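PDB 6H0C: putative diflavin flavoprotein A 3 from Synechocystis sp., which forms the flavodiiron core of a modular enzyme that probably transfers electrons from NADH to oxygen, reducing it to water. Local coordinates for residues A11-T15 and Y42-A46; M130-D134 and T145-T149; E166-K172 and Q223-H229. All blocks are in the same frame, centred on the assembly; numbering follows the deposited sequence.

Interaction 1 of 3, residues A11-T15 and Y42-A46; sequences AVDTT and YLISA
Thr14 and Ile44 face each other as an antiparallel non-hydrogen-bonded pair, their CA atoms 4.5 Å apart, and Thr15 and Leu43 follow as the hydrogen-bonded pair, in a sheet of the metallo-beta-lactamase-like domain. The first segment holds the type II turn Ala11-Thr14 of a two-residue beta hairpin and the start of the strand that leaves it. Both bonds of the Thr15-Leu43 pair are made: Thr15 N gives to Leu43 O at 2.9 Å, and Leu43 N gives back to Thr15 O at 2.8 Å, with 172° at the hydrogen. The edge of the turn joins in, since Ser45 N donates to Asp13 O at 2.8 Å.

Among the side chains, Thr14 and Ile44 run alongside one another, with Thr14 OG1 4.1 Å from Ile44 CG1. That hydroxyl is turned beside its own backbone N (chi1 -47°), which brings it back over the turn, where Thr14 OG1 donates to Val12 O at 2.8 Å from 46° above the carbonyl plane. Asp13 lays its CB against the carbonyl oxygen of Ser45, while its carboxylate is held from elsewhere, by a salt bridge to Arg140 and a hydrogen bond to His142. The turn is thereby tied to the connection between strands 135-137 and 143-148 as well as to strand 37-45. On the face carrying Thr15 and Leu43, one water joins side chain to backbone: it lies 2.8 Å from Thr15 OG1 and donates to Leu43 O at 2.9 Å, giving that carbonyl a second bond beside the one from Thr15 N.

Interaction 2 of 3, residues M130-D134 and T145-T149; sequences MKGND and TFIPT
Asn133 and Phe146 are bonded backbone to backbone where the type II turn Lys131-Asp134 lies against strand 143-148, in the segment by which the chain passes between the two sheets of the metallo-beta-lactamase-like fold. Two backbone bonds fix this pairing: Asn133 N to Phe146 O at 3.0 Å, and Phe146 N to Asp134 O, also 3.0 Å. A single residue of the strand is thus gripped at both its N-H and its carbonyl.

Met130 and Phe146 supply the apolar part. The methionine chain bends at its second torsion (chi2 -65°), which folds it over the ring, and Met130 CG stands 3.9 Å from the Phe146 centroid, 20° off the normal, as a CH-pi contact. Further along, Met130 SD makes a Met-aromatic contact at 4.5 Å from the same centroid, approaching obliquely, and Met130 CE reaches the rim at Phe146 CE1, 3.5 Å away. Ile105 of strand 103-106 touches both residues, so the pair sits between the sheets. At the start of the turn the pyrrolidine of Pro148 presses on backbone, its CD 3.4 Å from Gly132 N; further on, Thr145 CG2 lies 4.0 Å from Asn133 CA. The turn is also closed by its own side chain: Lys131 N donates to Asp134 OD2 at 2.9 Å, meeting that oxygen from 51° above the carboxylate plane.

Interaction 3 of 3, residues E166-K172 and Q223-H229; sequences EILFTDK and QTYAPSH
Lys172 reaches His229 along a bent path. Its CB leaves the backbone directed away from the other segment, CG passes by the hydroxyl of Ser228, and the bend at chi2 (-78°) then swings the chain back, after which it runs extended. Lys172 CD comes to 3.8 Å from His229 NE2, CE to 3.4 Å, and NZ donates to NE2 at 2.8 Å, only 11° out of the ring plane, so the ammonium arrives at the edge of the imidazole. The same NZ binds a citrate anion, probably from the crystallisation liquor, while His229 ND1 is held by Thr38 O, which leaves both ring nitrogens engaged and the rotation of the ring fixed.

Behind this tip the segments form neighbouring parallel strands, 167-171 and 224-227, joined by a beta-alpha-beta crossover of the metallo-beta-lactamase-like domain and inclined at 31°. His229 probably corresponds to a histidine that binds iron in canonical flavodiiron proteins; here Lys172 takes up His229 NE2, consistent with the non-canonical residues of this core. The strand bonds alternate: Leu168 N to Thr224 O at 3.0 Å, then Ala226 N to Leu168 O at 2.8 Å. At the Lys172 end Ser228 N gives to Asp171 O at 2.7 Å, and Asp171 OD1 is taken by His83. On one face of the sheet Ile167 CG2 lies over the Phe169 ring, and the methyl of Ala226 touches both, its CB 3.6 Å from Ile167 CG2; on the other, Leu168 CD2 lies 4.0 Å from Tyr225 CE1, obliquely to the ring.

In the fold
From the N terminus, interaction 1 comes first, closing the span 16-41 by pairing strand 14-21 with strand 37-45 in the seven-stranded sheet. Interaction 2 follows in series and closes the short span 135-144, a hairpin at the edge of the five-stranded sheet, just where the chain leaves the first sheet at strand 127-129. Interaction 3 closes the longest loop, whose helices 189-202 and 207-217 link two parallel strands at the other edge. None nests in or crosses another. Interactions 1 and 3 meet between the two sheets, where Tyr42 packs edge-to-face with Phe169 and Tyr42 OH lies 2.8 Å from Pro227 O; interactions 2 and 3 touch through Ile147 and Leu168.

Interaction 1 of 3, residues A11-T15 and Y42-A46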
ATOM      1  N   ALA A  11       2.398  -0.512  25.803  1.00 27.49           N
ATOM      2  CA  ALA A  11       2.103   0.756  26.464  1.00 27.22           C
ATOM      3  C   ALA A  11       0.857   0.538  27.315  1.00 27.87           C
ATOM      4  O   ALA A  11       0.275  -0.547  27.269  1.00 28.83           O
ATOM      5  CB  ALA A  11       1.902   1.873  25.442  1.00 25.21           C
ATOM      6  N   VAL A  12       0.446   1.538  28.093  1.00 31.06           N
ATOM      7  CA  VAL A  12      -0.710   1.347  28.970  1.00 34.77           C
ATOM      8  C   VAL A  12      -1.932   0.944  28.154  1.00 32.41           C
ATOM      9  O   VAL A  12      -2.252   1.571  27.139  1.00 30.21           O
ATOM     10  CB  VAL A  12      -1.048   2.605  29.808  1.00 33.35           C
ATOM     11  CG1 VAL A  12       0.022   2.845  30.848  1.00 39.82           C
ATOM     12  CG2 VAL A  12      -1.215   3.823  28.922  1.00 37.98           C
ATOM     13  N   ASP A  13      -2.587  -0.127  28.598  1.00 30.65           N
ATOM     14  CA  ASP A  13      -3.798  -0.638  27.961  1.00 31.31           C
ATOM     15  C   ASP A  13      -3.565  -1.130  26.529  1.00 30.00           C
ATOM     16  O   ASP A  13      -4.518  -1.449  25.819  1.00 31.51           O
ATOM     17  CB  ASP A  13      -4.886   0.442  27.959  1.00 34.07           C
ATOM     18  CG  ASP A  13      -5.149   1.003  29.346  1.00 36.45           C
ATOM     19  OD1 ASP A  13      -5.348   0.202  30.287  1.00 35.96           O
ATOM     20  OD2 ASP A  13      -5.133   2.246  29.494  1.00 34.72           O
ATOM     21  N   THR A  14      -2.308  -1.216  26.113  1.00 26.69           N
ATOM     22  CA  THR A  14      -2.022  -1.482  24.710  1.00 27.95           C
ATOM     23  C   THR A  14      -1.138  -2.703  24.488  1.00 30.68           C
ATOM     24  O   THR A  14      -0.060  -2.836  25.076  1.00 28.36           O
ATOM     25  CB  THR A  14      -1.347  -0.272  24.044  1.00 32.95           C
ATOM     26  OG1 THR A  14      -2.053   0.933  24.381  1.00 29.69           O
ATOM     27  CG2 THR A  14      -1.323  -0.455  22.527  1.00 34.48           C
ATOM     28  N   THR A  15      -1.601  -3.575  23.600  1.00 29.37           N
ATOM     29  CA  THR A  15      -0.899  -4.807  23.281  1.00 28.59           C
ATOM     30  C   THR A  15      -0.713  -4.951  21.774  1.00 29.73           C
ATOM     31  O   THR A  15      -1.610  -4.598  21.003  1.00 27.60           O
ATOM     32  CB  THR A  15      -1.670  -6.021  23.812  1.00 35.07           C
ATOM     33  OG1 THR A  15      -1.994  -5.804  25.193  1.00 42.34           O
ATOM     34  CG2 THR A  15      -0.850  -7.301  23.657  1.00 29.41           C
ATOM     35  N   TYR A  42      -3.082  -4.350  16.743  1.00 25.56           N
ATOM     36  CA  TYR A  42      -2.949  -3.698  18.048  1.00 22.50           C
ATOM     37  C   TYR A  42      -4.268  -3.672  18.809  1.00 26.05           C
ATOM     38  O   TYR A  42      -5.337  -3.445  18.239  1.00 28.43           O
ATOM     39  CB  TYR A  42      -2.414  -2.274  17.880  1.00 20.08           C
ATOM     40  CG  TYR A  42      -1.090  -2.223  17.146  1.00 23.95           C
ATOM     41  CD1 TYR A  42      -1.050  -2.122  15.755  1.00 22.01           C
ATOM     42  CD2 TYR A  42       0.124  -2.300  17.838  1.00 22.53           C
ATOM     43  CE1 TYR A  42       0.156  -2.082  15.070  1.00 19.95           C
ATOM     44  CE2 TYR A  42       1.344  -2.262  17.154  1.00 21.92           C
ATOM     45  CZ  TYR A  42       1.346  -2.155  15.771  1.00 21.29           C
ATOM     46  OH  TYR A  42       2.536  -2.108  15.083  1.00 21.15           O
ATOM     47  N   LEU A  43      -4.185  -3.916  20.108  1.00 26.31           N
ATOM     48  CA  LEU A  43      -5.357  -3.894  20.963  1.00 24.02           C
ATOM     49  C   LEU A  43      -5.215  -2.827  22.047  1.00 29.19           C
ATOM     50  O   LEU A  43      -4.282  -2.872  22.859  1.00 30.72           O
ATOM     51  CB  LEU A  43      -5.572  -5.266  21.593  1.00 23.22           C
ATOM     52  CG  LEU A  43      -6.848  -5.438  22.401  1.00 25.31           C
ATOM     53  CD1 LEU A  43      -8.051  -5.370  21.486  1.00 26.55           C
ATOM     54  CD2 LEU A  43      -6.794  -6.763  23.125  1.00 28.48           C
ATOM     55  N   ILE A  44      -6.112  -1.846  22.024  1.00 25.62           N
ATOM     56  CA  ILE A  44      -6.247  -0.922  23.137  1.00 25.41           C
ATOM     57  C   ILE A  44      -7.476  -1.317  23.931  1.00 30.30           C
ATOM     58  O   ILE A  44      -8.597  -1.312  23.420  1.00 29.08           O
ATOM     59  CB  ILE A  44      -6.386   0.541  22.699  1.00 29.70           C
ATOM     60  CG1 ILE A  44      -5.218   0.967  21.813  1.00 26.72           C
ATOM     61  CG2 ILE A  44      -6.453   1.452  23.924  1.00 29.39           C
ATOM     62  CD1 ILE A  44      -5.350   2.390  21.293  1.00 22.52           C
ATOM     63  N   SER A  45      -7.263  -1.670  25.187  1.00 33.68           N
ATOM     64  CA  SER A  45      -8.358  -2.120  26.014  1.00 33.74           C
ATOM     65  C   SER A  45      -8.542  -1.188  27.202  1.00 33.37           C
ATOM     66  O   SER A  45      -7.889  -1.342  28.228  1.00 30.77           O
ATOM     67  CB  SER A  45      -8.105  -3.546  26.479  1.00 33.98           C
ATOM     68  OG  SER A  45      -9.254  -4.058  27.123  1.00 49.62           O
ATOM     69  N   ALA A  46      -9.420  -0.208  27.051  1.00 32.13           N
ATOM     70  CA  ALA A  46      -9.681   0.742  28.126  1.00 33.47           C
ATOM     71  C   ALA A  46     -11.138   0.636  28.508  1.00 35.88           C
ATOM     72  O   ALA A  46     -11.657  -0.476  28.608  1.00 38.84           O
ATOM     73  CB  ALA A  46      -9.337   2.146  27.699  1.00 35.12           C
TER
HETATM   74  O   HOH W   1      -4.471  -4.415  25.290  1.00 29.57           O

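Interaction 2 of 3, residues M130-D134 and T145-T149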
ATOM      1  N   MET A 130     -14.132   7.946   9.457  1.00 30.22           N
ATOM      2  CA  MET A 130     -13.321   8.965  10.110  1.00 31.22           C
ATOM      3  C   MET A 130     -12.572   9.831   9.090  1.00 33.28           C
ATOM      4  O   MET A 130     -12.006   9.338   8.104  1.00 30.04           O
ATOM      5  CB  MET A 130     -12.339   8.319  11.092  1.00 29.57           C
ATOM      6  CG  MET A 130     -13.003   7.591  12.267  1.00 28.76           C
ATOM      7  SD  MET A 130     -13.910   8.708  13.372  1.00 41.93           S
ATOM      8  CE  MET A 130     -14.164   7.657  14.805  1.00 36.45           C
ATOM      9  N   LYS A 131     -12.603  11.134   9.345  1.00 32.65           N
ATOM     10  CA  LYS A 131     -11.957  12.142   8.525  1.00 32.58           C
ATOM     11  C   LYS A 131     -10.851  12.785   9.363  1.00 32.81           C
ATOM     12  O   LYS A 131     -10.757  12.537  10.567  1.00 31.28           O
ATOM     13  CB  LYS A 131     -12.989  13.178   8.057  1.00 36.78           C
ATOM     14  CG  LYS A 131     -12.432  14.343   7.263  1.00 60.66           C
ATOM     15  CD  LYS A 131     -13.537  15.320   6.849  1.00 74.58           C
ATOM     16  CE  LYS A 131     -13.013  16.395   5.891  1.00 80.82           C
ATOM     17  NZ  LYS A 131     -14.090  17.351   5.479  1.00 85.15           N
ATOM     18  N   GLY A 132     -10.014  13.602   8.734  1.00 35.31           N
ATOM     19  CA  GLY A 132      -8.922  14.251   9.438  1.00 34.58           C
ATOM     20  C   GLY A 132      -9.405  15.025  10.646  1.00 35.51           C
ATOM     21  O   GLY A 132     -10.356  15.795  10.550  1.00 37.42           O
ATOM     22  N   ASN A 133      -8.757  14.789  11.784  1.00 36.59           N
ATOM     23  CA  ASN A 133      -9.052  15.473  13.048  1.00 41.66           C
ATOM     24  C   ASN A 133     -10.346  15.019  13.732  1.00 43.15           C
ATOM     25  O   ASN A 133     -10.783  15.645  14.700  1.00 46.18           O
ATOM     26  CB  ASN A 133      -9.082  16.989  12.834  1.00 47.21           C
ATOM     27  CG  ASN A 133      -7.748  17.532  12.343  1.00 61.10           C
ATOM     28  OD1 ASN A 133      -6.684  17.101  12.792  1.00 67.19           O
ATOM     29  ND2 ASN A 133      -7.798  18.473  11.407  1.00 67.95           N
ATOM     30  N   ASP A 134     -10.950  13.934  13.243  1.00 37.29           N
ATOM     31  CA  ASP A 134     -12.019  13.264  13.985  1.00 33.85           C
ATOM     32  C   ASP A 134     -11.429  12.553  15.194  1.00 32.00           C
ATOM     33  O   ASP A 134     -10.238  12.221  15.207  1.00 30.43           O
ATOM     34  CB  ASP A 134     -12.768  12.249  13.118  1.00 33.30           C
ATOM     35  CG  ASP A 134     -13.823  12.888  12.245  1.00 41.50           C
ATOM     36  OD1 ASP A 134     -14.134  14.078  12.452  1.00 42.96           O
ATOM     37  OD2 ASP A 134     -14.349  12.190  11.353  1.00 44.91           O
ATOM     38  N   THR A 145      -7.083  10.425  17.670  1.00 33.17           N
ATOM     39  CA  THR A 145      -7.295  11.353  16.564  1.00 32.80           C
ATOM     40  C   THR A 145      -6.922  10.662  15.249  1.00 32.39           C
ATOM     41  O   THR A 145      -5.907   9.966  15.172  1.00 28.70           O
ATOM     42  CB  THR A 145      -6.473  12.644  16.740  1.00 32.22           C
ATOM     43  OG1 THR A 145      -6.958  13.354  17.882  1.00 36.42           O
ATOM     44  CG2 THR A 145      -6.611  13.542  15.519  1.00 33.70           C
ATOM     45  N   PHE A 146      -7.739  10.840  14.216  1.00 26.06           N
ATOM     46  CA  PHE A 146      -7.483  10.149  12.959  1.00 24.18           C
ATOM     47  C   PHE A 146      -6.905  11.065  11.885  1.00 25.52           C
ATOM     48  O   PHE A 146      -7.257  12.238  11.794  1.00 28.51           O
ATOM     49  CB  PHE A 146      -8.773   9.474  12.479  1.00 28.68           C
ATOM     50  CG  PHE A 146      -9.279   8.435  13.436  1.00 33.22           C
ATOM     51  CD1 PHE A 146     -10.230   8.757  14.395  1.00 35.80           C
ATOM     52  CD2 PHE A 146      -8.758   7.147  13.419  1.00 27.68           C
ATOM     53  CE1 PHE A 146     -10.678   7.800  15.302  1.00 36.17           C
ATOM     54  CE2 PHE A 146      -9.198   6.189  14.317  1.00 28.94           C
ATOM     55  CZ  PHE A 146     -10.160   6.513  15.262  1.00 32.90           C
ATOM     56  N   ILE A 147      -6.006  10.511  11.082  1.00 24.57           N
ATOM     57  CA  ILE A 147      -5.351  11.230   9.993  1.00 26.29           C
ATOM     58  C   ILE A 147      -5.353  10.406   8.705  1.00 27.71           C
ATOM     59  O   ILE A 147      -4.529   9.490   8.560  1.00 22.92           O
ATOM     60  CB  ILE A 147      -3.872  11.574  10.322  1.00 25.24           C
ATOM     61  CG1 ILE A 147      -3.742  12.209  11.710  1.00 23.49           C
ATOM     62  CG2 ILE A 147      -3.292  12.470   9.223  1.00 26.53           C
ATOM     63  CD1 ILE A 147      -3.363  11.243  12.799  1.00 24.51           C
ATOM     64  N   PRO A 148      -6.278  10.713   7.772  1.00 32.04           N
ATOM     65  CA  PRO A 148      -6.236  10.078   6.445  1.00 31.67           C
ATOM     66  C   PRO A 148      -4.898  10.331   5.727  1.00 29.79           C
ATOM     67  O   PRO A 148      -4.412  11.461   5.694  1.00 28.30           O
ATOM     68  CB  PRO A 148      -7.404  10.743   5.698  1.00 29.54           C
ATOM     69  CG  PRO A 148      -8.362  11.146   6.786  1.00 28.72           C
ATOM     70  CD  PRO A 148      -7.464  11.580   7.931  1.00 29.50           C
ATOM     71  N   THR A 149      -4.295   9.287   5.173  1.00 24.10           N
ATOM     72  CA  THR A 149      -3.028   9.459   4.479  1.00 22.83           C
ATOM     73  C   THR A 149      -3.050   8.668   3.174  1.00 25.74           C
ATOM     74  O   THR A 149      -2.296   7.708   3.001  1.00 29.95           O
ATOM     75  CB  THR A 149      -1.830   9.024   5.354  1.00 23.57           C
ATOM     76  OG1 THR A 149      -2.043   7.693   5.841  1.00 26.65           O
ATOM     77  CG2 THR A 149      -1.663   9.967   6.544  1.00 25.26           C
TER

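Interaction 3 of 3, residues E166-K172 and Q223-H229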
ATOM      1  N   GLU A 166       1.274   8.158  23.312  1.00 28.28           N
ATOM      2  CA  GLU A 166       2.134   8.818  22.337  1.00 27.19           C
ATOM      3  C   GLU A 166       2.519   7.878  21.198  1.00 29.74           C
ATOM      4  O   GLU A 166       3.607   7.976  20.626  1.00 26.40           O
ATOM      5  CB  GLU A 166       3.379   9.370  23.021  1.00 31.23           C
ATOM      6  CG  GLU A 166       3.075  10.605  23.839  1.00 38.10           C
ATOM      7  CD  GLU A 166       4.069  10.825  24.938  1.00 47.31           C
ATOM      8  OE1 GLU A 166       4.530   9.823  25.531  1.00 55.90           O
ATOM      9  OE2 GLU A 166       4.385  12.000  25.200  1.00 52.53           O
ATOM     10  N   ILE A 167       1.617   6.961  20.879  1.00 26.69           N
ATOM     11  CA  ILE A 167       1.819   6.074  19.752  1.00 27.09           C
ATOM     12  C   ILE A 167       1.062   6.603  18.547  1.00 27.46           C
ATOM     13  O   ILE A 167      -0.119   6.948  18.637  1.00 27.56           O
ATOM     14  CB  ILE A 167       1.353   4.642  20.051  1.00 23.01           C
ATOM     15  CG1 ILE A 167       2.141   4.056  21.223  1.00 24.03           C
ATOM     16  CG2 ILE A 167       1.496   3.772  18.806  1.00 20.94           C
ATOM     17  CD1 ILE A 167       1.596   2.710  21.702  1.00 26.11           C
ATOM     18  N   LEU A 168       1.763   6.678  17.424  1.00 25.44           N
ATOM     19  CA  LEU A 168       1.137   6.906  16.130  1.00 22.67           C
ATOM     20  C   LEU A 168       1.017   5.560  15.420  1.00 23.07           C
ATOM     21  O   LEU A 168       2.016   4.883  15.169  1.00 23.94           O
ATOM     22  CB  LEU A 168       1.962   7.895  15.306  1.00 28.09           C
ATOM     23  CG  LEU A 168       1.353   8.506  14.051  1.00 33.48           C
ATOM     24  CD1 LEU A 168       0.133   9.349  14.408  1.00 29.61           C
ATOM     25  CD2 LEU A 168       2.402   9.341  13.342  1.00 32.44           C
ATOM     26  N   PHE A 169      -0.209   5.148  15.130  1.00 22.68           N
ATOM     27  CA  PHE A 169      -0.423   3.931  14.365  1.00 24.30           C
ATOM     28  C   PHE A 169      -0.335   4.289  12.892  1.00 23.04           C
ATOM     29  O   PHE A 169      -1.204   4.985  12.372  1.00 25.66           O
ATOM     30  CB  PHE A 169      -1.769   3.300  14.731  1.00 25.82           C
ATOM     31  CG  PHE A 169      -1.853   2.886  16.172  1.00 23.52           C
ATOM     32  CD1 PHE A 169      -1.424   1.626  16.571  1.00 25.28           C
ATOM     33  CD2 PHE A 169      -2.316   3.767  17.132  1.00 22.44           C
ATOM     34  CE1 PHE A 169      -1.475   1.247  17.906  1.00 27.52           C
ATOM     35  CE2 PHE A 169      -2.367   3.397  18.475  1.00 29.23           C
ATOM     36  CZ  PHE A 169      -1.948   2.139  18.864  1.00 26.09           C
ATOM     37  N   THR A 170       0.730   3.832  12.233  1.00 21.01           N
ATOM     38  CA  THR A 170       1.111   4.356  10.922  1.00 21.14           C
ATOM     39  C   THR A 170       0.800   3.436   9.748  1.00 23.51           C
ATOM     40  O   THR A 170       1.096   3.788   8.602  1.00 21.85           O
ATOM     41  CB  THR A 170       2.622   4.680  10.859  1.00 20.61           C
ATOM     42  OG1 THR A 170       3.375   3.491  11.122  1.00 22.41           O
ATOM     43  CG2 THR A 170       2.991   5.756  11.893  1.00 23.48           C
ATOM     44  N   ASP A 171       0.218   2.271  10.026  1.00 23.47           N
ATOM     45  CA  ASP A 171      -0.196   1.358   8.957  1.00 21.99           C
ATOM     46  C   ASP A 171       1.008   1.107   8.030  1.00 23.74           C
ATOM     47  O   ASP A 171       2.076   0.692   8.499  1.00 23.65           O
ATOM     48  CB  ASP A 171      -1.419   1.936   8.198  1.00 25.71           C
ATOM     49  CG  ASP A 171      -2.074   0.927   7.236  1.00 26.41           C
ATOM     50  OD1 ASP A 171      -2.685  -0.062   7.698  1.00 24.71           O
ATOM     51  OD2 ASP A 171      -1.998   1.140   6.010  1.00 27.00           O
ATOM     52  N   LYS A 172       0.860   1.388   6.737  1.00 20.01           N
ATOM     53  CA  LYS A 172       1.905   1.043   5.788  1.00 22.00           C
ATOM     54  C   LYS A 172       3.113   1.975   5.850  1.00 23.46           C
ATOM     55  O   LYS A 172       4.155   1.666   5.282  1.00 27.94           O
ATOM     56  CB  LYS A 172       1.337   1.012   4.370  1.00 21.24           C
ATOM     57  CG  LYS A 172       0.391  -0.155   4.130  1.00 21.77           C
ATOM     58  CD  LYS A 172       1.162  -1.464   3.907  1.00 21.45           C
ATOM     59  CE  LYS A 172       0.204  -2.657   3.821  1.00 22.73           C
ATOM     60  NZ  LYS A 172       0.881  -3.912   3.357  1.00 22.19           N
ATOM     61  N   GLN A 223       6.103   9.276  20.161  1.00 25.64           N
ATOM     62  CA  GLN A 223       7.382   8.725  20.580  1.00 28.56           C
ATOM     63  C   GLN A 223       7.592   7.306  20.037  1.00 32.10           C
ATOM     64  O   GLN A 223       8.671   6.719  20.188  1.00 31.10           O
ATOM     65  CB  GLN A 223       7.472   8.722  22.100  1.00 31.29           C
ATOM     66  CG  GLN A 223       7.325  10.102  22.725  1.00 40.17           C
ATOM     67  CD  GLN A 223       8.502  11.005  22.431  1.00 52.33           C
ATOM     68  OE1 GLN A 223       8.362  12.028  21.758  1.00 62.99           O
ATOM     69  NE2 GLN A 223       9.672  10.638  22.945  1.00 54.35           N
ATOM     70  N   THR A 224       6.545   6.757  19.418  1.00 27.76           N
ATOM     71  CA  THR A 224       6.589   5.429  18.819  1.00 26.44           C
ATOM     72  C   THR A 224       5.743   5.434  17.555  1.00 27.78           C
ATOM     73  O   THR A 224       4.646   5.980  17.555  1.00 25.30           O
ATOM     74  CB  THR A 224       6.050   4.336  19.777  1.00 28.99           C
ATOM     75  OG1 THR A 224       6.767   4.369  21.016  1.00 33.91           O
ATOM     76  CG2 THR A 224       6.163   2.933  19.153  1.00 26.14           C
ATOM     77  N   TYR A 225       6.258   4.846  16.480  1.00 23.90           N
ATOM     78  CA  TYR A 225       5.416   4.477  15.345  1.00 23.43           C
ATOM     79  C   TYR A 225       5.038   3.013  15.485  1.00 25.31           C
ATOM     80  O   TYR A 225       5.901   2.168  15.735  1.00 25.62           O
ATOM     81  CB  TYR A 225       6.127   4.677  14.008  1.00 25.53           C
ATOM     82  CG  TYR A 225       6.561   6.090  13.671  1.00 25.46           C
ATOM     83  CD1 TYR A 225       5.859   7.205  14.131  1.00 23.23           C
ATOM     84  CD2 TYR A 225       7.672   6.301  12.867  1.00 25.12           C
ATOM     85  CE1 TYR A 225       6.273   8.491  13.793  1.00 25.57           C
ATOM     86  CE2 TYR A 225       8.086   7.575  12.525  1.00 23.78           C
ATOM     87  CZ  TYR A 225       7.392   8.664  12.982  1.00 22.59           C
ATOM     88  OH  TYR A 225       7.843   9.916  12.613  1.00 24.37           O
ATOM     89  N   ALA A 226       3.755   2.710  15.322  1.00 22.95           N
ATOM     90  CA  ALA A 226       3.296   1.328  15.354  1.00 22.55           C
ATOM     91  C   ALA A 226       2.806   0.956  13.962  1.00 26.07           C
ATOM     92  O   ALA A 226       1.653   1.221  13.623  1.00 25.73           O
ATOM     93  CB  ALA A 226       2.198   1.153  16.378  1.00 20.23           C
ATOM     94  N   PRO A 227       3.690   0.360  13.142  1.00 24.64           N
ATOM     95  CA  PRO A 227       3.434   0.144  11.712  1.00 22.93           C
ATOM     96  C   PRO A 227       2.792  -1.210  11.413  1.00 23.56           C
ATOM     97  O   PRO A 227       2.707  -2.066  12.305  1.00 25.33           O
ATOM     98  CB  PRO A 227       4.835   0.216  11.107  1.00 24.41           C
ATOM     99  CG  PRO A 227       5.720  -0.399  12.199  1.00 24.03           C
ATOM    100  CD  PRO A 227       5.040  -0.097  13.535  1.00 23.57           C
ATOM    101  N   SER A 228       2.366  -1.408  10.168  1.00 22.49           N
ATOM    102  CA  SER A 228       1.811  -2.699   9.753  1.00 26.17           C
ATOM    103  C   SER A 228       2.807  -3.841   9.846  1.00 24.55           C
ATOM    104  O   SER A 228       2.423  -4.980  10.145  1.00 23.00           O
ATOM    105  CB  SER A 228       1.301  -2.643   8.311  1.00 26.79           C
ATOM    106  OG  SER A 228       0.223  -1.740   8.184  1.00 36.54           O
ATOM    107  N   HIS A 229       4.072  -3.543   9.554  1.00 22.18           N
ATOM    108  CA  HIS A 229       5.071  -4.587   9.310  1.00 22.22           C
ATOM    109  C   HIS A 229       6.378  -4.347  10.045  1.00 26.20           C
ATOM    110  O   HIS A 229       6.933  -3.242   9.994  1.00 24.65           O
ATOM    111  CB  HIS A 229       5.371  -4.701   7.810  1.00 21.27           C
ATOM    112  CG  HIS A 229       4.148  -4.825   6.960  1.00 22.77           C
ATOM    113  ND1 HIS A 229       3.349  -5.947   6.968  1.00 21.48           N
ATOM    114  CD2 HIS A 229       3.579  -3.962   6.085  1.00 22.21           C
ATOM    115  CE1 HIS A 229       2.343  -5.772   6.132  1.00 22.74           C
ATOM    116  NE2 HIS A 229       2.459  -4.576   5.584  1.00 23.08           N
TER
HETATM  117  O   HOH W   2       5.275   5.885  22.882  1.00 32.07           O
HETATM  118  O   HOH W   3      -0.518   0.546  12.218  1.00 21.10           O
HETATM  119  O   HOH W   4       4.375  -0.885   7.794  1.00 24.12           O
HETATM  120  O   HOH W   5      -1.889  -2.249   9.253  1.00 34.28           O